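Amine Dehydrogenase (Pseudomonas putida, PDB 1JMX) probably carries electrons through two covalently bound c-type hemes, as the alpha subunit of a quinohemoprotein amine dehydrogenase that oxidises amines. Local coordinates at residues Met200-Val214 with Gly226-Trp238. Sequence-based numbering, arbitrary orientation.
Sequences MSVTPDQGDTFKVEV and GSGSAILYNGYEW
Trp238 reaches across the inner side of this antiparallel sheet to Phe210, Val212 and Val202. With CG anti to the backbone N (chi1 173°), its six-membered ring is carried to the Phe210 ring; the planes are near parallel (24°) but laterally displaced, with centroids 5.6 Å apart, leaving little overlap. Ala230 CB packs on one face of the indole, Val202 CG1 meets its edge 3.8 Å from Trp238 CH2, and Val212 CG2 comes within 3.9 Å of both Trp238 CZ2 and Ala230 CB. Leu232 CB lies at the edge of the Phe210 ring, near its plane.

Reciprocal backbone hydrogen bonds (N to O 2.7-3.1 Å) join Phe210 with Ala230, Val212 with Gly228 and Val214 with Gly226, setting the register. On the other side of the sheet, Thr209 CG2 lies alongside Ile231 CG1 at 3.7 Å. At the polar end, Leu232 N hydrogen-bonds to Asp208 O (2.9 Å), and a water links Leu232 O to Gly235 N; Asp208 OD1 forms a salt bridge with Lys62.

The hairpin belongs to a closed eight-stranded antiparallel barrel. Within it Trp238 NE1 bonds to Gln251 of strand 247-256 and Met200 touches Phe186 of strand 182-190, while helix 54-67 packs against Ile231 and Tyr233.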
loop_
_atom_site.group_PDB
_atom_site.type_symbol
_atom_site.label_atom_id
_atom_site.label_comp_id
_atom_site.label_asym_id
_atom_site.label_seq_id
_atom_site.Cartn_x
_atom_site.Cartn_y
_atom_site.Cartn_z
ATOM N N MET A 200 -29.563 -9.816 -20.397
ATOM C CA MET A 200 -29.153 -8.438 -20.451
ATOM C C MET A 200 -29.445 -7.929 -21.848
ATOM O O MET A 200 -28.982 -8.482 -22.843
ATOM C CB MET A 200 -27.668 -8.307 -20.132
ATOM C CG MET A 200 -27.207 -6.867 -20.001
ATOM S SD MET A 200 -25.483 -6.735 -19.486
ATOM C CE MET A 200 -24.617 -7.201 -20.978
ATOM N N SER A 201 -30.299 -6.922 -21.904
ATOM C CA SER A 201 -30.685 -6.306 -23.150
ATOM C C SER A 201 -29.811 -5.072 -23.376
ATOM O O SER A 201 -29.773 -4.156 -22.554
ATOM C CB SER A 201 -32.164 -5.919 -23.083
ATOM O OG SER A 201 -32.627 -5.385 -24.316
ATOM N N VAL A 202 -29.075 -5.085 -24.477
ATOM C CA VAL A 202 -28.198 -3.981 -24.841
ATOM C C VAL A 202 -28.807 -3.304 -26.055
ATOM O O VAL A 202 -29.095 -3.959 -27.050
ATOM C CB VAL A 202 -26.783 -4.485 -25.215
ATOM C CG1 VAL A 202 -25.870 -3.314 -25.516
ATOM C CG2 VAL A 202 -26.208 -5.333 -24.096
ATOM N N THR A 203 -29.058 -2.005 -25.948
ATOM C CA THR A 203 -29.622 -1.244 -27.060
ATOM C C THR A 203 -28.698 -0.059 -27.291
ATOM O O THR A 203 -28.117 0.469 -26.352
ATOM C CB THR A 203 -31.075 -0.733 -26.770
ATOM O OG1 THR A 203 -31.047 0.255 -25.739
ATOM C CG2 THR A 203 -31.988 -1.877 -26.330
ATOM N N PRO A 204 -28.565 0.391 -28.545
ATOM C CA PRO A 204 -27.689 1.525 -28.863
ATOM C C PRO A 204 -28.112 2.878 -28.295
ATOM O O PRO A 204 -29.248 3.081 -27.850
ATOM C CB PRO A 204 -27.700 1.540 -30.391
ATOM C CG PRO A 204 -29.108 1.116 -30.702
ATOM C CD PRO A 204 -29.289 -0.062 -29.748
ATOM N N ASP A 205 -27.151 3.788 -28.300
ATOM C CA ASP A 205 -27.329 5.153 -27.830
ATOM C C ASP A 205 -26.275 5.954 -28.611
ATOM O O ASP A 205 -25.731 5.466 -29.611
ATOM C CB ASP A 205 -27.074 5.228 -26.317
ATOM C CG ASP A 205 -27.766 6.411 -25.658
ATOM O OD1 ASP A 205 -27.464 6.691 -24.479
ATOM O OD2 ASP A 205 -28.621 7.064 -26.304
ATOM N N GLN A 206 -25.979 7.166 -28.162
ATOM C CA GLN A 206 -24.991 8.009 -28.830
ATOM C C GLN A 206 -23.587 7.392 -28.931
ATOM O O GLN A 206 -22.972 7.070 -27.913
ATOM C CB GLN A 206 -24.896 9.356 -28.098
ATOM C CG GLN A 206 -24.714 9.215 -26.567
ATOM C CD GLN A 206 -23.543 10.034 -25.997
ATOM O OE1 GLN A 206 -23.752 11.085 -25.369
ATOM N NE2 GLN A 206 -22.307 9.535 -26.185
ATOM N N GLY A 207 -23.092 7.224 -30.157
ATOM C CA GLY A 207 -21.747 6.697 -30.375
ATOM C C GLY A 207 -21.413 5.283 -29.921
ATOM O O GLY A 207 -21.950 4.311 -30.453
ATOM N N ASP A 208 -20.447 5.162 -29.009
ATOM C CA ASP A 208 -20.042 3.852 -28.476
ATOM C C ASP A 208 -20.642 3.568 -27.104
ATOM O O ASP A 208 -20.128 2.743 -26.351
ATOM C CB ASP A 208 -18.515 3.729 -28.414
ATOM C CG ASP A 208 -17.880 3.581 -29.786
ATOM O OD1 ASP A 208 -16.638 3.707 -29.884
ATOM O OD2 ASP A 208 -18.618 3.329 -30.767
ATOM N N THR A 209 -21.719 4.276 -26.779
ATOM C CA THR A 209 -22.415 4.091 -25.514
ATOM C C THR A 209 -23.699 3.294 -25.787
ATOM O O THR A 209 -24.158 3.208 -26.932
ATOM C CB THR A 209 -22.750 5.443 -24.844
ATOM O OG1 THR A 209 -23.784 6.100 -25.575
ATOM C CG2 THR A 209 -21.534 6.345 -24.820
ATOM N N PHE A 210 -24.266 2.700 -24.740
ATOM C CA PHE A 210 -25.472 1.891 -24.877
ATOM C C PHE A 210 -26.351 2.034 -23.653
ATOM O O PHE A 210 -25.917 2.531 -22.607
ATOM C CB PHE A 210 -25.126 0.394 -24.977
ATOM C CG PHE A 210 -24.117 0.050 -26.036
ATOM C CD1 PHE A 210 -24.528 -0.281 -27.326
ATOM C CD2 PHE A 210 -22.755 0.020 -25.736
ATOM C CE1 PHE A 210 -23.601 -0.634 -28.297
ATOM C CE2 PHE A 210 -21.817 -0.334 -26.705
ATOM C CZ PHE A 210 -22.239 -0.661 -27.984
ATOM N N LYS A 211 -27.601 1.604 -23.813
ATOM C CA LYS A 211 -28.582 1.562 -22.733
ATOM C C LYS A 211 -28.531 0.084 -22.355
ATOM O O LYS A 211 -28.377 -0.776 -23.228
ATOM C CB LYS A 211 -29.987 1.922 -23.226
ATOM C CG LYS A 211 -30.196 3.395 -23.571
ATOM C CD LYS A 211 -31.687 3.666 -23.767
ATOM C CE LYS A 211 -31.986 5.124 -24.123
ATOM N NZ LYS A 211 -33.465 5.366 -24.265
ATOM N N VAL A 212 -28.633 -0.220 -21.068
ATOM C CA VAL A 212 -28.542 -1.609 -20.617
ATOM C C VAL A 212 -29.680 -1.976 -19.677
ATOM O O VAL A 212 -30.066 -1.200 -18.806
ATOM C CB VAL A 212 -27.182 -1.885 -19.889
ATOM C CG1 VAL A 212 -27.014 -3.372 -19.613
ATOM C CG2 VAL A 212 -26.006 -1.376 -20.718
ATOM N N GLU A 213 -30.193 -3.187 -19.851
ATOM C CA GLU A 213 -31.282 -3.681 -19.024
ATOM C C GLU A 213 -30.954 -5.095 -18.574
ATOM O O GLU A 213 -30.734 -5.981 -19.392
ATOM C CB GLU A 213 -32.588 -3.682 -19.820
ATOM C CG GLU A 213 -33.825 -3.989 -19.000
ATOM C CD GLU A 213 -34.708 -2.763 -18.787
ATOM O OE1 GLU A 213 -35.104 -2.499 -17.617
ATOM O OE2 GLU A 213 -35.015 -2.070 -19.789
ATOM N N VAL A 214 -30.886 -5.286 -17.267
ATOM C CA VAL A 214 -30.583 -6.585 -16.698
ATOM C C VAL A 214 -31.861 -7.157 -16.100
ATOM O O VAL A 214 -32.550 -6.485 -15.326
ATOM C CB VAL A 214 -29.510 -6.461 -15.596
ATOM C CG1 VAL A 214 -29.042 -7.820 -15.157
ATOM C CG2 VAL A 214 -28.342 -5.640 -16.104
ATOM N N GLY A 226 -32.128 -4.614 -13.225
ATOM C CA GLY A 226 -31.552 -3.290 -13.205
ATOM C C GLY A 226 -31.541 -2.597 -14.544
ATOM O O GLY A 226 -31.805 -3.183 -15.591
ATOM N N SER A 227 -31.213 -1.317 -14.479
ATOM C CA SER A 227 -31.146 -0.445 -15.641
ATOM C C SER A 227 -29.892 0.411 -15.506
ATOM O O SER A 227 -29.534 0.833 -14.404
ATOM C CB SER A 227 -32.383 0.458 -15.663
ATOM O OG SER A 227 -32.242 1.531 -16.582
ATOM N N GLY A 228 -29.225 0.664 -16.626
ATOM C CA GLY A 228 -28.027 1.480 -16.597
ATOM C C GLY A 228 -27.509 1.765 -17.984
ATOM O O GLY A 228 -28.260 1.724 -18.960
ATOM N N SER A 229 -26.218 2.052 -18.077
ATOM C CA SER A 229 -25.609 2.345 -19.361
ATOM C C SER A 229 -24.186 1.825 -19.417
ATOM O O SER A 229 -23.619 1.422 -18.405
ATOM C CB SER A 229 -25.637 3.846 -19.629
ATOM O OG SER A 229 -25.046 4.549 -18.554
ATOM N N ALA A 230 -23.613 1.839 -20.610
ATOM C CA ALA A 230 -22.262 1.357 -20.799
ATOM C C ALA A 230 -21.595 2.026 -21.993
ATOM O O ALA A 230 -22.267 2.578 -22.871
ATOM C CB ALA A 230 -22.274 -0.142 -20.986
ATOM N N ILE A 231 -20.263 2.028 -21.972
ATOM C CA ILE A 231 -19.449 2.593 -23.035
ATOM C C ILE A 231 -18.527 1.465 -23.445
ATOM O O ILE A 231 -18.238 0.571 -22.654
ATOM C CB ILE A 231 -18.592 3.801 -22.555
ATOM C CG1 ILE A 231 -19.500 4.925 -22.051
ATOM C CG2 ILE A 231 -17.743 4.353 -23.716
ATOM C CD1 ILE A 231 -18.754 6.188 -21.628
ATOM N N LEU A 232 -18.065 1.516 -24.684
ATOM C CA LEU A 232 -17.185 0.494 -25.209
ATOM C C LEU A 232 -15.892 1.156 -25.695
ATOM O O LEU A 232 -15.917 2.030 -26.568
ATOM C CB LEU A 232 -17.907 -0.253 -26.340
ATOM C CG LEU A 232 -17.456 -1.586 -26.946
ATOM C CD1 LEU A 232 -16.767 -1.365 -28.270
ATOM C CD2 LEU A 232 -16.607 -2.386 -25.983
ATOM N N TYR A 233 -14.783 0.767 -25.068
ATOM C CA TYR A 233 -13.454 1.275 -25.395
ATOM C C TYR A 233 -12.667 0.276 -26.218
ATOM O O TYR A 233 -12.727 -0.924 -25.973
ATOM C CB TYR A 233 -12.653 1.547 -24.123
ATOM C CG TYR A 233 -13.249 2.568 -23.198
ATOM C CD1 TYR A 233 -13.880 2.179 -22.020
ATOM C CD2 TYR A 233 -13.139 3.930 -23.470
ATOM C CE1 TYR A 233 -14.380 3.116 -21.134
ATOM C CE2 TYR A 233 -13.634 4.876 -22.592
ATOM C CZ TYR A 233 -14.250 4.464 -21.425
ATOM O OH TYR A 233 -14.725 5.393 -20.541
ATOM N N ASN A 234 -11.934 0.785 -27.198
ATOM C CA ASN A 234 -11.079 -0.031 -28.053
ATOM C C ASN A 234 -11.747 -1.263 -28.667
ATOM O O ASN A 234 -11.102 -2.287 -28.863
ATOM C CB ASN A 234 -9.819 -0.432 -27.275
ATOM C CG ASN A 234 -8.699 -0.922 -28.173
ATOM O OD1 ASN A 234 -8.660 -0.620 -29.359
ATOM N ND2 ASN A 234 -7.777 -1.683 -27.603
ATOM N N GLY A 235 -13.047 -1.169 -28.930
ATOM C CA GLY A 235 -13.767 -2.262 -29.558
ATOM C C GLY A 235 -14.074 -3.500 -28.741
ATOM O O GLY A 235 -14.767 -4.385 -29.238
ATOM N N TYR A 236 -13.583 -3.578 -27.504
ATOM C CA TYR A 236 -13.847 -4.744 -26.661
ATOM C C TYR A 236 -13.950 -4.440 -25.171
ATOM O O TYR A 236 -14.620 -5.171 -24.448
ATOM C CB TYR A 236 -12.811 -5.853 -26.901
ATOM C CG TYR A 236 -11.457 -5.635 -26.249
ATOM C CD1 TYR A 236 -11.075 -6.373 -25.128
ATOM C CD2 TYR A 236 -10.557 -4.701 -26.761
ATOM C CE1 TYR A 236 -9.831 -6.190 -24.535
ATOM C CE2 TYR A 236 -9.312 -4.508 -26.178
ATOM C CZ TYR A 236 -8.953 -5.256 -25.070
ATOM O OH TYR A 236 -7.710 -5.092 -24.517
ATOM N N GLU A 237 -13.306 -3.363 -24.717
ATOM C CA GLU A 237 -13.334 -2.984 -23.302
ATOM C C GLU A 237 -14.644 -2.343 -22.861
ATOM O O GLU A 237 -14.826 -1.127 -22.921
ATOM C CB GLU A 237 -12.147 -2.087 -22.947
ATOM C CG GLU A 237 -10.797 -2.802 -22.929
ATOM C CD GLU A 237 -10.608 -3.744 -21.734
ATOM O OE1 GLU A 237 -11.569 -4.015 -20.981
ATOM O OE2 GLU A 237 -9.471 -4.221 -21.545
ATOM N N TRP A 238 -15.536 -3.196 -22.376
ATOM C CA TRP A 238 -16.855 -2.805 -21.915
ATOM C C TRP A 238 -16.853 -2.295 -20.478
ATOM O O TRP A 238 -16.425 -2.991 -19.560
ATOM C CB TRP A 238 -17.791 -4.006 -22.048
ATOM C CG TRP A 238 -19.156 -3.827 -21.470
ATOM C CD1 TRP A 238 -19.518 -3.959 -20.158
ATOM C CD2 TRP A 238 -20.360 -3.557 -22.195
ATOM N NE1 TRP A 238 -20.874 -3.797 -20.023
ATOM C CE2 TRP A 238 -21.419 -3.551 -21.256
ATOM C CE3 TRP A 238 -20.651 -3.325 -23.546
ATOM C CZ2 TRP A 238 -22.752 -3.322 -21.630
ATOM C CZ3 TRP A 238 -21.970 -3.097 -23.916
ATOM C CH2 TRP A 238 -23.004 -3.097 -22.960
HETATM O O HOH W 1 -14.910 1.008 -28.982
#